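Local coordinates for putative peptide ABC-transport system periplasmic peptide-binding protein (Campylobacter jejuni, PDB 4OEV), which binds nickel(II), held here together with an oxalate ion, and probably hands it as the extracytoplasmic receptor to an ABC-type importer, at residues 9-13 / 481-486; 171-177 / 190-196; 213-217 / 462-467; 383-387 / 477-481. All blocks are in the same frame, centred on the assembly; numbering follows the deposited sequence.

Contact 1: 9-13 / 481-486; sequences IAVEN and HGVGFT. With NI (nickel (II) ion), chain C.
E12 and H481 meet because E12 carries CG anti to its backbone N (chi1 -177°) and runs on extended to the carboxylate, while H481 turns CG away from its own carbonyl carbon (chi1 -63°), which carries the ring toward E12 and N13. The result is a His-carboxylate hydrogen bond at the nickel site of this family 5 solute-binding protein, between the end of strand 6-11 and the loop after strand 454-467. H481 ND1 donates to E12 OE1 over 2.9 Å, but the bond is bent: the two side chains cross at about a right angle, and OE1 is approached from above the carboxylate plane. On the far side of the ring, H481 NE2 binds nickel at 2.2 Å. E12 is thus a second-shell residue that helps orient a first-shell ligand, and its charge probably makes the imidazole a stronger donor to the metal. N13 adds a lid: its amide ND2 sits over the centre of one face of the H481 ring, 3.3 Å from H481 CG, with amide and ring planes 70° apart. H480 and H26 supply the other two histidines on the metal. Further from the nickel the contact turns apolar. G482 to F485 form a type II beta turn, whose last residue, F485, points its side chain toward the strand. I9 CG2 lies 3.8 Å from F485 CZ, and V11 CG2 also packs on F485 CZ. A water ties the polar end together, donating both to E12 OE1, at 2.8 Å, and to H481 O.

Contact 2: 171-177 / 190-196; sequences GEYVEFK and PRLIIKH
E175 and R191 reach toward each other along one face of an antiparallel strand pair, their carboxylate and guanidinium planes nearly perpendicular at 86°. R191 NE gives E175 OE2 a salt-bridging hydrogen bond of 3.0 Å, arriving from above the carboxylate plane; NH1 adds only a weak second one. With CG opposite the backbone N (chi1 173°) and the chain extended beyond it, E175 lays CG against I193 CG1 at 3.9 Å. I193 meets the Y173 side chain, and its CD1 lies over one face of the R191 guanidinium. On the other face, with V174, L192 and I194, the F176 ring has its edge near L192 O and CE1 at 3.8 Å from I194 CG1; helix 30-33 packs there. The backbones pair V174 with I194 and F176 with L192 by two hydrogen bonds each. E172 and Y173 form a classic beta bulge against K169 of neighbouring strand 163-169; at this end H196 ND1 donates to G171 O at 3.1 Å, the oxygen in the imidazole plane but ND1 above the carbonyl plane. The strand pair thus has an apolar face turned to the core and another where the E175-R191 salt bridge lies beside I193 and K195 pairs with E206.

Contact 3: 213-217 / 462-467; sequences DAALI and FALVYN
A214 to L216 and F462 to N467 form an antiparallel beta ladder, in which short strand 214-216 lies beside the long strand 454-467 of an antiparallel sheet. The pairing is buried structural packing, away from the nickel and oxalate site. A215 and V465 make the hydrogen-bonded pair, with V465 N to A215 O at 2.9 Å and the return bond from A215 N to V465 O longer, at 3.2 Å. N467 N to D213 O and I217 N to A463 O carry the pattern on at its two ends. A214 with Y466 and L216 with L464 are the non-hydrogen-bonded pairs, and their side chains share one face. With CG set beside its backbone N (chi1 -60°), L216 divides the work between its two methyls: CD1 meets F462 CD1 at 3.8 Å, while CD2 rests on L464 CA and CB. Beside V465, on the face it shares with A215, I217 CG1 packs against V465 CG2 at 3.5 Å, and helix 200-208 packs over them through A203 and L207. D213 lies at the N467 end of the ladder; its carboxylate and the N467 side-chain amide are not bonded to each other, and the carboxylate is met by a hydrogen bond from I8 N and a salt bridge to K494. At the opposite end of the ladder one water is held by both segments, donating to I217 O and accepting from A463 N, each at 2.9 Å.

Contact 4: 383-387 / 477-481; sequences GWGSP and TLGHH. With NI (nickel (II) ion), chain C; OXL (oxalate ion), chain D.
G383 to P387 and T477 to H480 run roughly antiparallel, their end-to-end directions 150° apart, yet a single backbone hydrogen bond joins them, H480 N to G385 O at 2.9 Å. On one side of it P387 packs on T477 to G479, its CG 3.5 Å from T477 O and its CD near G479 CA. On the other side H480 swings its ring away from its backbone N (chi1 178°) and in along G383 and W384. W384 CA lies over one face of the imidazole in a CH-pi contact, and H481 CD2 lies over the opposite face, which, with the metal bond and the hydrogen bond from ND1 to D240, limits its rotation. H480 NE2 reaches nickel at 2.1 Å. Oxalate chelates the metal through O3 and O4, with O4 close to the plane of the H480 ring at its edge. The W384 indole supports the anion from another side, O4 sitting above its face and 3.3 Å from CZ3. G383 N adds a weak hydrogen bond to oxalate O1, and R344 also bonds the anion. H26 and a water complete six donor atoms: an octahedral type of nickel site, three histidines sharing the metal with a small bidentate chelator.

Contacts 1 and 4 meet at H481 and share the nickel ion and its water, their centres about 11 Å apart: one supplies the second shell of that histidine, the other the oxalate side of the site. Contact 2 joins contact 1 through the sheet, where I9 N lies 2.8 Å from I193 O in a probable hydrogen bond. Contact 3 flanks strand 6-11 by A10 N and A214 O, 3.0 Å apart, and reaches the metal loop where L216 CD1 packs 3.5 Å from H481 O. The H196 and F462 side chains stay about 12 and 9 Å from nickel. Contacts 2 and 3 do not touch, their nearest atoms about 7 Å apart.

Contact 1: 9-13 / 481-486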
loop_
_atom_site.group_PDB
_atom_site.type_symbol
_atom_site.label_atom_id
_atom_site.label_comp_id
_atom_site.label_asym_id
_atom_site.label_seq_id
_atom_site.Cartn_x
_atom_site.Cartn_y
_atom_site.Cartn_z
ATOM N N ILE A 9 2.887 4.386 19.557
ATOM C CA ILE A 9 2.851 3.309 18.564
ATOM C C ILE A 9 3.945 3.466 17.531
ATOM O O ILE A 9 4.086 4.515 16.919
ATOM C CB ILE A 9 1.512 3.263 17.817
ATOM C CG1 ILE A 9 0.325 3.225 18.785
ATOM C CG2 ILE A 9 1.474 2.121 16.804
ATOM C CD1 ILE A 9 -0.985 3.218 18.050
ATOM N N ALA A 10 4.704 2.393 17.328
ATOM C CA ALA A 10 5.703 2.369 16.282
ATOM C C ALA A 10 5.057 2.133 14.928
ATOM O O ALA A 10 4.191 1.263 14.770
ATOM C CB ALA A 10 6.756 1.244 16.552
ATOM N N VAL A 11 5.535 2.869 13.936
ATOM C CA VAL A 11 5.095 2.673 12.556
ATOM C C VAL A 11 6.303 2.671 11.619
ATOM O O VAL A 11 7.176 3.539 11.735
ATOM C CB VAL A 11 4.088 3.755 12.137
ATOM C CG1 VAL A 11 3.802 3.641 10.640
ATOM C CG2 VAL A 11 2.792 3.564 12.932
ATOM N N GLU A 12 6.356 1.707 10.707
ATOM C CA GLU A 12 7.560 1.564 9.818
ATOM C C GLU A 12 7.868 2.809 8.942
ATOM O O GLU A 12 9.022 3.287 8.901
ATOM C CB GLU A 12 7.404 0.345 8.942
ATOM C CG GLU A 12 8.623 0.068 8.026
ATOM C CD GLU A 12 8.330 -0.992 7.031
ATOM O OE1 GLU A 12 7.187 -1.491 7.065
ATOM O OE2 GLU A 12 9.222 -1.333 6.206
ATOM N N ASN A 13 6.822 3.354 8.299
ATOM C CA ASN A 13 6.951 4.437 7.330
ATOM C C ASN A 13 6.375 5.733 7.868
ATOM O O ASN A 13 5.460 5.708 8.687
ATOM C CB ASN A 13 6.233 4.055 6.033
ATOM C CG ASN A 13 6.783 2.793 5.436
ATOM O OD1 ASN A 13 7.876 2.805 4.884
ATOM N ND2 ASN A 13 6.038 1.687 5.547
ATOM N N HIS A 481 2.387 -2.995 4.039
ATOM C CA HIS A 481 3.104 -2.674 5.283
ATOM C C HIS A 481 2.238 -2.796 6.515
ATOM O O HIS A 481 2.621 -2.283 7.551
ATOM C CB HIS A 481 3.742 -1.265 5.297
ATOM C CG HIS A 481 4.800 -1.050 4.249
ATOM N ND1 HIS A 481 6.102 -1.516 4.375
ATOM C CD2 HIS A 481 4.756 -0.376 3.072
ATOM C CE1 HIS A 481 6.799 -1.159 3.303
ATOM N NE2 HIS A 481 6.007 -0.457 2.502
ATOM N N GLY A 482 1.099 -3.486 6.412
ATOM C CA GLY A 482 0.195 -3.636 7.524
ATOM C C GLY A 482 -0.585 -2.355 7.806
ATOM O O GLY A 482 -1.336 -2.278 8.812
ATOM N N VAL A 483 -0.432 -1.358 6.926
ATOM C CA VAL A 483 -1.185 -0.087 7.099
ATOM C C VAL A 483 -2.639 -0.397 7.326
ATOM O O VAL A 483 -3.246 -1.270 6.663
ATOM C CB VAL A 483 -0.979 0.880 5.905
ATOM C CG1 VAL A 483 -2.004 2.003 5.876
ATOM C CG2 VAL A 483 0.464 1.517 5.975
ATOM N N GLY A 484 -3.202 0.270 8.332
ATOM C CA GLY A 484 -4.558 0.002 8.690
ATOM C C GLY A 484 -4.617 -0.620 10.049
ATOM O O GLY A 484 -5.694 -0.749 10.586
ATOM N N PHE A 485 -3.483 -1.009 10.625
ATOM C CA PHE A 485 -3.587 -1.718 11.897
ATOM C C PHE A 485 -4.011 -0.777 13.047
ATOM O O PHE A 485 -4.445 -1.239 14.110
ATOM C CB PHE A 485 -2.282 -2.480 12.222
ATOM C CG PHE A 485 -1.150 -1.619 12.724
ATOM C CD1 PHE A 485 -0.918 -1.486 14.106
ATOM C CD2 PHE A 485 -0.303 -0.958 11.832
ATOM C CE1 PHE A 485 0.150 -0.709 14.585
ATOM C CE2 PHE A 485 0.748 -0.167 12.294
ATOM C CZ PHE A 485 0.976 -0.054 13.697
ATOM N N THR A 486 -3.947 0.523 12.785
ATOM C CA THR A 486 -4.343 1.578 13.711
ATOM C C THR A 486 -5.688 2.207 13.355
ATOM O O THR A 486 -6.014 3.306 13.847
ATOM C CB THR A 486 -3.277 2.696 13.729
ATOM O OG1 THR A 486 -2.979 3.096 12.371
ATOM C CG2 THR A 486 -2.027 2.217 14.380
HETATM NI NI NI C . 5.956 -0.024 0.363
HETATM O O HOH W 1 5.293 -2.223 8.959
HETATM O O HOH W 2 7.438 1.243 0.658
#

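Contact 2: 171-177 / 190-196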
loop_
_atom_site.group_PDB
_atom_site.type_symbol
_atom_site.label_atom_id
_atom_site.label_comp_id
_atom_site.label_asym_id
_atom_site.label_seq_id
_atom_site.Cartn_x
_atom_site.Cartn_y
_atom_site.Cartn_z
ATOM N N GLY A 171 11.805 12.746 11.529
ATOM C CA GLY A 171 12.452 11.441 11.475
ATOM C C GLY A 171 12.268 10.601 12.733
ATOM O O GLY A 171 12.579 9.411 12.738
ATOM N N GLU A 172 11.764 11.223 13.793
ATOM C CA GLU A 172 11.630 10.571 15.095
ATOM C C GLU A 172 10.181 10.216 15.427
ATOM O O GLU A 172 9.850 9.051 15.636
ATOM C CB GLU A 172 12.201 11.464 16.193
ATOM C CG GLU A 172 13.621 11.157 16.643
ATOM C CD GLU A 172 13.899 11.679 18.055
ATOM O OE1 GLU A 172 13.067 11.445 18.962
ATOM O OE2 GLU A 172 14.951 12.322 18.269
ATOM N N TYR A 173 9.318 11.227 15.506
ATOM C CA TYR A 173 7.930 10.986 15.871
ATOM C C TYR A 173 7.020 12.157 15.523
ATOM O O TYR A 173 7.485 13.281 15.326
ATOM C CB TYR A 173 7.819 10.688 17.374
ATOM C CG TYR A 173 8.105 11.879 18.276
ATOM C CD1 TYR A 173 7.086 12.765 18.630
ATOM C CD2 TYR A 173 9.378 12.099 18.805
ATOM C CE1 TYR A 173 7.331 13.846 19.456
ATOM C CE2 TYR A 173 9.627 13.177 19.645
ATOM C CZ TYR A 173 8.600 14.047 19.965
ATOM O OH TYR A 173 8.826 15.123 20.799
ATOM N N VAL A 174 5.718 11.893 15.472
ATOM C CA VAL A 174 4.720 12.961 15.391
ATOM C C VAL A 174 3.851 12.766 16.616
ATOM O O VAL A 174 3.550 11.622 16.957
ATOM C CB VAL A 174 3.868 12.902 14.088
ATOM C CG1 VAL A 174 3.073 14.179 13.897
ATOM C CG2 VAL A 174 4.753 12.635 12.837
ATOM N N GLU A 175 3.507 13.855 17.309
ATOM C CA GLU A 175 2.675 13.791 18.512
ATOM C C GLU A 175 1.297 14.444 18.292
ATOM O O GLU A 175 1.195 15.521 17.699
ATOM C CB GLU A 175 3.380 14.451 19.697
ATOM C CG GLU A 175 2.475 14.575 20.952
ATOM C CD GLU A 175 3.135 15.352 22.076
ATOM O OE1 GLU A 175 4.370 15.540 21.968
ATOM O OE2 GLU A 175 2.428 15.765 23.055
ATOM N N PHE A 176 0.248 13.774 18.769
ATOM C CA PHE A 176 -1.126 14.227 18.617
ATOM C C PHE A 176 -1.829 14.318 19.956
ATOM O O PHE A 176 -1.386 13.716 20.933
ATOM C CB PHE A 176 -1.922 13.277 17.736
ATOM C CG PHE A 176 -1.272 13.008 16.412
ATOM C CD1 PHE A 176 -0.350 11.976 16.267
ATOM C CD2 PHE A 176 -1.564 13.806 15.313
ATOM C CE1 PHE A 176 0.259 11.726 15.029
ATOM C CE2 PHE A 176 -0.941 13.549 14.058
ATOM C CZ PHE A 176 -0.031 12.519 13.935
ATOM N N LYS A 177 -2.938 15.052 19.978
ATOM C CA LYS A 177 -3.848 15.014 21.122
ATOM C C LYS A 177 -5.267 14.780 20.623
ATOM O O LYS A 177 -5.591 15.083 19.459
ATOM C CB LYS A 177 -3.710 16.276 21.980
ATOM C CG LYS A 177 -4.079 17.611 21.315
ATOM C CD LYS A 177 -4.010 18.767 22.361
ATOM C CE LYS A 177 -4.318 20.144 21.739
ATOM N NZ LYS A 177 -4.432 21.253 22.776
ATOM N N PRO A 190 -6.204 10.430 25.391
ATOM C CA PRO A 190 -6.008 11.848 25.069
ATOM C C PRO A 190 -4.706 12.106 24.305
ATOM O O PRO A 190 -4.666 13.007 23.475
ATOM C CB PRO A 190 -6.000 12.527 26.442
ATOM C CG PRO A 190 -5.668 11.472 27.394
ATOM C CD PRO A 190 -6.221 10.197 26.843
ATOM N N ARG A 191 -3.657 11.347 24.594
ATOM C CA ARG A 191 -2.363 11.609 23.976
ATOM C C ARG A 191 -1.891 10.434 23.116
ATOM O O ARG A 191 -1.891 9.281 23.567
ATOM C CB ARG A 191 -1.353 11.921 25.082
ATOM C CG ARG A 191 -0.074 12.582 24.632
ATOM C CD ARG A 191 0.502 13.498 25.737
ATOM N NE ARG A 191 1.840 13.950 25.352
ATOM C CZ ARG A 191 2.966 13.331 25.689
ATOM N NH1 ARG A 191 4.140 13.800 25.276
ATOM N NH2 ARG A 191 2.922 12.241 26.442
ATOM N N LEU A 192 -1.462 10.732 21.885
ATOM C CA LEU A 192 -1.018 9.704 20.944
ATOM C C LEU A 192 0.255 10.101 20.213
ATOM O O LEU A 192 0.340 11.167 19.620
ATOM C CB LEU A 192 -2.124 9.381 19.924
ATOM C CG LEU A 192 -1.740 8.496 18.725
ATOM C CD1 LEU A 192 -1.269 7.092 19.158
ATOM C CD2 LEU A 192 -2.878 8.403 17.721
ATOM N N ILE A 193 1.230 9.195 20.218
ATOM C CA ILE A 193 2.515 9.422 19.568
ATOM C C ILE A 193 2.865 8.297 18.581
ATOM O O ILE A 193 2.832 7.132 18.930
ATOM C CB ILE A 193 3.623 9.567 20.631
ATOM C CG1 ILE A 193 3.359 10.837 21.459
ATOM C CG2 ILE A 193 4.960 9.630 20.005
ATOM C CD1 ILE A 193 4.407 11.109 22.548
ATOM N N ILE A 194 3.121 8.671 17.328
ATOM C CA ILE A 194 3.515 7.752 16.274
ATOM C C ILE A 194 5.015 7.867 16.055
ATOM O O ILE A 194 5.528 8.862 15.535
ATOM C CB ILE A 194 2.764 8.029 14.956
ATOM C CG1 ILE A 194 1.256 8.086 15.212
ATOM C CG2 ILE A 194 3.222 7.018 13.816
ATOM C CD1 ILE A 194 0.643 6.775 15.628
ATOM N N LYS A 195 5.722 6.831 16.467
ATOM C CA LYS A 195 7.163 6.840 16.433
ATOM C C LYS A 195 7.662 6.158 15.161
ATOM O O LYS A 195 7.164 5.094 14.751
ATOM C CB LYS A 195 7.705 6.151 17.692
ATOM C CG LYS A 195 9.160 6.379 17.943
ATOM C CD LYS A 195 9.559 5.906 19.355
ATOM C CE LYS A 195 11.048 6.021 19.498
ATOM N NZ LYS A 195 11.506 5.691 20.867
ATOM N N HIS A 196 8.633 6.791 14.518
ATOM C CA HIS A 196 9.156 6.265 13.270
ATOM C C HIS A 196 10.210 5.209 13.517
ATOM O O HIS A 196 11.359 5.541 13.807
ATOM C CB HIS A 196 9.763 7.374 12.416
ATOM C CG HIS A 196 10.354 6.874 11.122
ATOM N ND1 HIS A 196 11.572 7.305 10.644
ATOM C CD2 HIS A 196 9.880 5.992 10.207
ATOM C CE1 HIS A 196 11.837 6.692 9.497
ATOM N NE2 HIS A 196 10.822 5.893 9.205
HETATM O O HOH W 3 12.367 7.336 16.225
#

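Contact 3: 213-217 / 462-467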
loop_
_atom_site.group_PDB
_atom_site.type_symbol
_atom_site.label_atom_id
_atom_site.label_comp_id
_atom_site.label_asym_id
_atom_site.label_seq_id
_atom_site.Cartn_x
_atom_site.Cartn_y
_atom_site.Cartn_z
ATOM N N ASP A 213 4.237 1.142 23.072
ATOM C CA ASP A 213 3.120 0.297 23.489
ATOM C C ASP A 213 2.790 -0.797 22.512
ATOM O O ASP A 213 2.188 -1.789 22.880
ATOM C CB ASP A 213 1.834 1.139 23.681
ATOM C CG ASP A 213 1.874 1.984 24.927
ATOM O OD1 ASP A 213 2.152 1.423 26.008
ATOM O OD2 ASP A 213 1.576 3.205 24.832
ATOM N N ALA A 214 3.116 -0.574 21.248
ATOM C CA ALA A 214 2.700 -1.470 20.158
ATOM C C ALA A 214 3.550 -1.260 18.936
ATOM O O ALA A 214 3.977 -0.132 18.674
ATOM C CB ALA A 214 1.229 -1.236 19.794
ATOM N N ALA A 215 3.730 -2.336 18.170
ATOM C CA ALA A 215 4.417 -2.314 16.868
ATOM C C ALA A 215 4.035 -3.549 16.062
ATOM O O ALA A 215 3.689 -4.603 16.648
ATOM C CB ALA A 215 5.912 -2.260 17.037
ATOM N N LEU A 216 4.103 -3.462 14.732
ATOM C CA LEU A 216 4.056 -4.705 13.937
ATOM C C LEU A 216 5.453 -5.311 13.965
ATOM O O LEU A 216 6.452 -4.598 13.766
ATOM C CB LEU A 216 3.650 -4.479 12.479
ATOM C CG LEU A 216 2.288 -3.855 12.286
ATOM C CD1 LEU A 216 2.035 -3.698 10.731
ATOM C CD2 LEU A 216 1.260 -4.712 12.944
ATOM N N ILE A 217 5.515 -6.614 14.208
ATOM C CA ILE A 217 6.795 -7.317 14.379
ATOM C C ILE A 217 6.983 -8.485 13.400
ATOM O O ILE A 217 6.138 -9.390 13.318
ATOM C CB ILE A 217 6.928 -7.862 15.822
ATOM C CG1 ILE A 217 6.871 -6.728 16.833
ATOM C CG2 ILE A 217 8.237 -8.677 15.973
ATOM C CD1 ILE A 217 7.938 -5.635 16.629
ATOM N N PHE A 462 0.212 -10.296 9.382
ATOM C CA PHE A 462 0.993 -9.397 10.206
ATOM C C PHE A 462 0.776 -9.746 11.652
ATOM O O PHE A 462 -0.301 -10.197 12.039
ATOM C CB PHE A 462 0.631 -7.929 9.928
ATOM C CG PHE A 462 1.275 -7.402 8.681
ATOM C CD1 PHE A 462 2.561 -6.887 8.729
ATOM C CD2 PHE A 462 0.607 -7.434 7.477
ATOM C CE1 PHE A 462 3.210 -6.431 7.578
ATOM C CE2 PHE A 462 1.252 -6.972 6.301
ATOM C CZ PHE A 462 2.534 -6.465 6.359
ATOM N N ALA A 463 1.820 -9.537 12.444
ATOM C CA ALA A 463 1.729 -9.764 13.871
ATOM C C ALA A 463 1.758 -8.423 14.590
ATOM O O ALA A 463 2.795 -7.755 14.630
ATOM C CB ALA A 463 2.896 -10.701 14.361
ATOM N N LEU A 464 0.608 -8.018 15.134
ATOM C CA LEU A 464 0.562 -6.833 15.973
ATOM C C LEU A 464 0.947 -7.206 17.383
ATOM O O LEU A 464 0.206 -7.919 18.092
ATOM C CB LEU A 464 -0.836 -6.170 15.947
ATOM C CG LEU A 464 -1.033 -5.000 16.921
ATOM C CD1 LEU A 464 0.090 -3.973 16.837
ATOM C CD2 LEU A 464 -2.408 -4.341 16.637
ATOM N N VAL A 465 2.094 -6.718 17.821
ATOM C CA VAL A 465 2.504 -7.074 19.175
ATOM C C VAL A 465 2.239 -5.924 20.127
ATOM O O VAL A 465 2.679 -4.800 19.892
ATOM C CB VAL A 465 3.968 -7.452 19.281
ATOM C CG1 VAL A 465 4.272 -7.823 20.714
ATOM C CG2 VAL A 465 4.296 -8.608 18.336
ATOM N N TYR A 466 1.540 -6.187 21.206
ATOM C CA TYR A 466 1.107 -5.047 22.017
ATOM C C TYR A 466 1.227 -5.274 23.527
ATOM O O TYR A 466 0.908 -6.342 24.073
ATOM C CB TYR A 466 -0.355 -4.656 21.639
ATOM C CG TYR A 466 -1.348 -5.782 21.902
ATOM C CD1 TYR A 466 -1.589 -6.766 20.933
ATOM C CD2 TYR A 466 -1.993 -5.891 23.120
ATOM C CE1 TYR A 466 -2.449 -7.824 21.198
ATOM C CE2 TYR A 466 -2.871 -6.940 23.385
ATOM C CZ TYR A 466 -3.092 -7.890 22.402
ATOM O OH TYR A 466 -3.944 -8.931 22.660
ATOM N N ASN A 467 1.678 -4.232 24.208
ATOM C CA ASN A 467 1.571 -4.160 25.666
ATOM C C ASN A 467 0.198 -4.645 26.146
ATOM O O ASN A 467 -0.840 -4.156 25.693
ATOM C CB ASN A 467 1.833 -2.733 26.116
ATOM C CG ASN A 467 1.750 -2.585 27.590
ATOM O OD1 ASN A 467 0.875 -1.907 28.109
ATOM N ND2 ASN A 467 2.674 -3.238 28.287
HETATM O O HOH W 4 4.331 -9.222 11.095
#

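Contact 4: 383-387 / 477-481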
loop_
_atom_site.group_PDB
_atom_site.type_symbol
_atom_site.label_atom_id
_atom_site.label_comp_id
_atom_site.label_asym_id
_atom_site.label_seq_id
_atom_site.Cartn_x
_atom_site.Cartn_y
_atom_site.Cartn_z
ATOM N N GLY A 383 6.824 -4.830 -2.601
ATOM C CA GLY A 383 5.622 -5.337 -1.983
ATOM C C GLY A 383 4.512 -4.294 -2.359
ATOM O O GLY A 383 4.869 -3.142 -2.599
ATOM N N TRP A 384 3.255 -4.726 -2.476
ATOM C CA TRP A 384 2.080 -3.814 -2.689
ATOM C C TRP A 384 0.875 -4.533 -2.173
ATOM O O TRP A 384 0.963 -5.699 -1.848
ATOM C CB TRP A 384 1.836 -3.475 -4.184
ATOM C CG TRP A 384 2.923 -2.759 -4.870
ATOM C CD1 TRP A 384 3.744 -3.251 -5.875
ATOM C CD2 TRP A 384 3.341 -1.436 -4.622
ATOM N NE1 TRP A 384 4.655 -2.282 -6.242
ATOM C CE2 TRP A 384 4.404 -1.153 -5.503
ATOM C CE3 TRP A 384 2.879 -0.419 -3.772
ATOM C CZ2 TRP A 384 5.034 0.093 -5.528
ATOM C CZ3 TRP A 384 3.523 0.807 -3.793
ATOM C CH2 TRP A 384 4.566 1.053 -4.676
ATOM N N GLY A 385 -0.283 -3.863 -2.119
ATOM C CA GLY A 385 -1.494 -4.598 -1.810
ATOM C C GLY A 385 -2.484 -3.753 -1.000
ATOM O O GLY A 385 -2.078 -3.037 -0.081
ATOM N N SER A 386 -3.759 -3.820 -1.347
ATOM C CA SER A 386 -4.788 -2.996 -0.637
ATOM C C SER A 386 -6.002 -3.872 -0.492
ATOM O O SER A 386 -6.348 -4.644 -1.400
ATOM C CB SER A 386 -5.084 -1.685 -1.401
ATOM O OG SER A 386 -6.115 -0.869 -0.732
ATOM N N PRO A 387 -6.672 -3.774 0.653
ATOM C CA PRO A 387 -7.904 -4.517 0.843
ATOM C C PRO A 387 -9.081 -3.762 0.198
ATOM O O PRO A 387 -10.199 -4.262 0.166
ATOM C CB PRO A 387 -8.054 -4.563 2.362
ATOM C CG PRO A 387 -7.433 -3.296 2.812
ATOM C CD PRO A 387 -6.328 -2.960 1.830
ATOM N N THR A 477 -8.749 -6.559 7.740
ATOM C CA THR A 477 -7.825 -6.923 6.679
ATOM C C THR A 477 -6.933 -5.732 6.376
ATOM O O THR A 477 -7.404 -4.660 5.983
ATOM C CB THR A 477 -8.577 -7.419 5.450
ATOM O OG1 THR A 477 -9.378 -8.523 5.861
ATOM C CG2 THR A 477 -7.602 -7.919 4.355
ATOM N N LEU A 478 -5.633 -5.927 6.586
ATOM C CA LEU A 478 -4.658 -4.855 6.450
ATOM C C LEU A 478 -4.212 -4.703 4.994
ATOM O O LEU A 478 -4.546 -5.540 4.121
ATOM C CB LEU A 478 -3.429 -5.116 7.351
ATOM C CG LEU A 478 -3.783 -5.224 8.853
ATOM C CD1 LEU A 478 -2.537 -5.288 9.719
ATOM C CD2 LEU A 478 -4.750 -4.059 9.327
ATOM N N GLY A 479 -3.484 -3.618 4.735
ATOM C CA GLY A 479 -2.903 -3.369 3.432
ATOM C C GLY A 479 -1.404 -3.529 3.524
ATOM O O GLY A 479 -0.859 -4.079 4.495
ATOM N N HIS A 480 -0.769 -3.041 2.481
ATOM C CA HIS A 480 0.675 -3.001 2.310
ATOM C C HIS A 480 1.345 -2.331 3.528
ATOM O O HIS A 480 0.865 -1.296 4.026
ATOM C CB HIS A 480 0.952 -2.277 1.003
ATOM C CG HIS A 480 2.388 -2.100 0.696
ATOM N ND1 HIS A 480 3.289 -3.154 0.730
ATOM C CD2 HIS A 480 3.095 -1.003 0.339
ATOM C CE1 HIS A 480 4.490 -2.705 0.419
ATOM N NE2 HIS A 480 4.416 -1.413 0.154
ATOM N N HIS A 481 2.387 -2.995 4.039
ATOM C CA HIS A 481 3.104 -2.674 5.283
ATOM C C HIS A 481 2.238 -2.796 6.515
ATOM O O HIS A 481 2.621 -2.283 7.551
ATOM C CB HIS A 481 3.742 -1.265 5.297
ATOM C CG HIS A 481 4.800 -1.050 4.249
ATOM N ND1 HIS A 481 6.102 -1.516 4.375
ATOM C CD2 HIS A 481 4.756 -0.376 3.072
ATOM C CE1 HIS A 481 6.799 -1.159 3.303
ATOM N NE2 HIS A 481 6.007 -0.457 2.502
HETATM NI NI NI C . 5.956 -0.024 0.363
HETATM C C1 OXL D . 7.610 -1.556 -1.297
HETATM C C2 OXL D . 7.018 -0.394 -2.086
HETATM O O1 OXL D . 8.330 -2.504 -1.827
HETATM O O2 OXL D . 7.651 -0.037 -3.097
HETATM O O3 OXL D . 7.400 -1.528 -0.067
HETATM O O4 OXL D . 6.016 0.292 -1.659
HETATM O O HOH W 2 7.438 1.243 0.658
#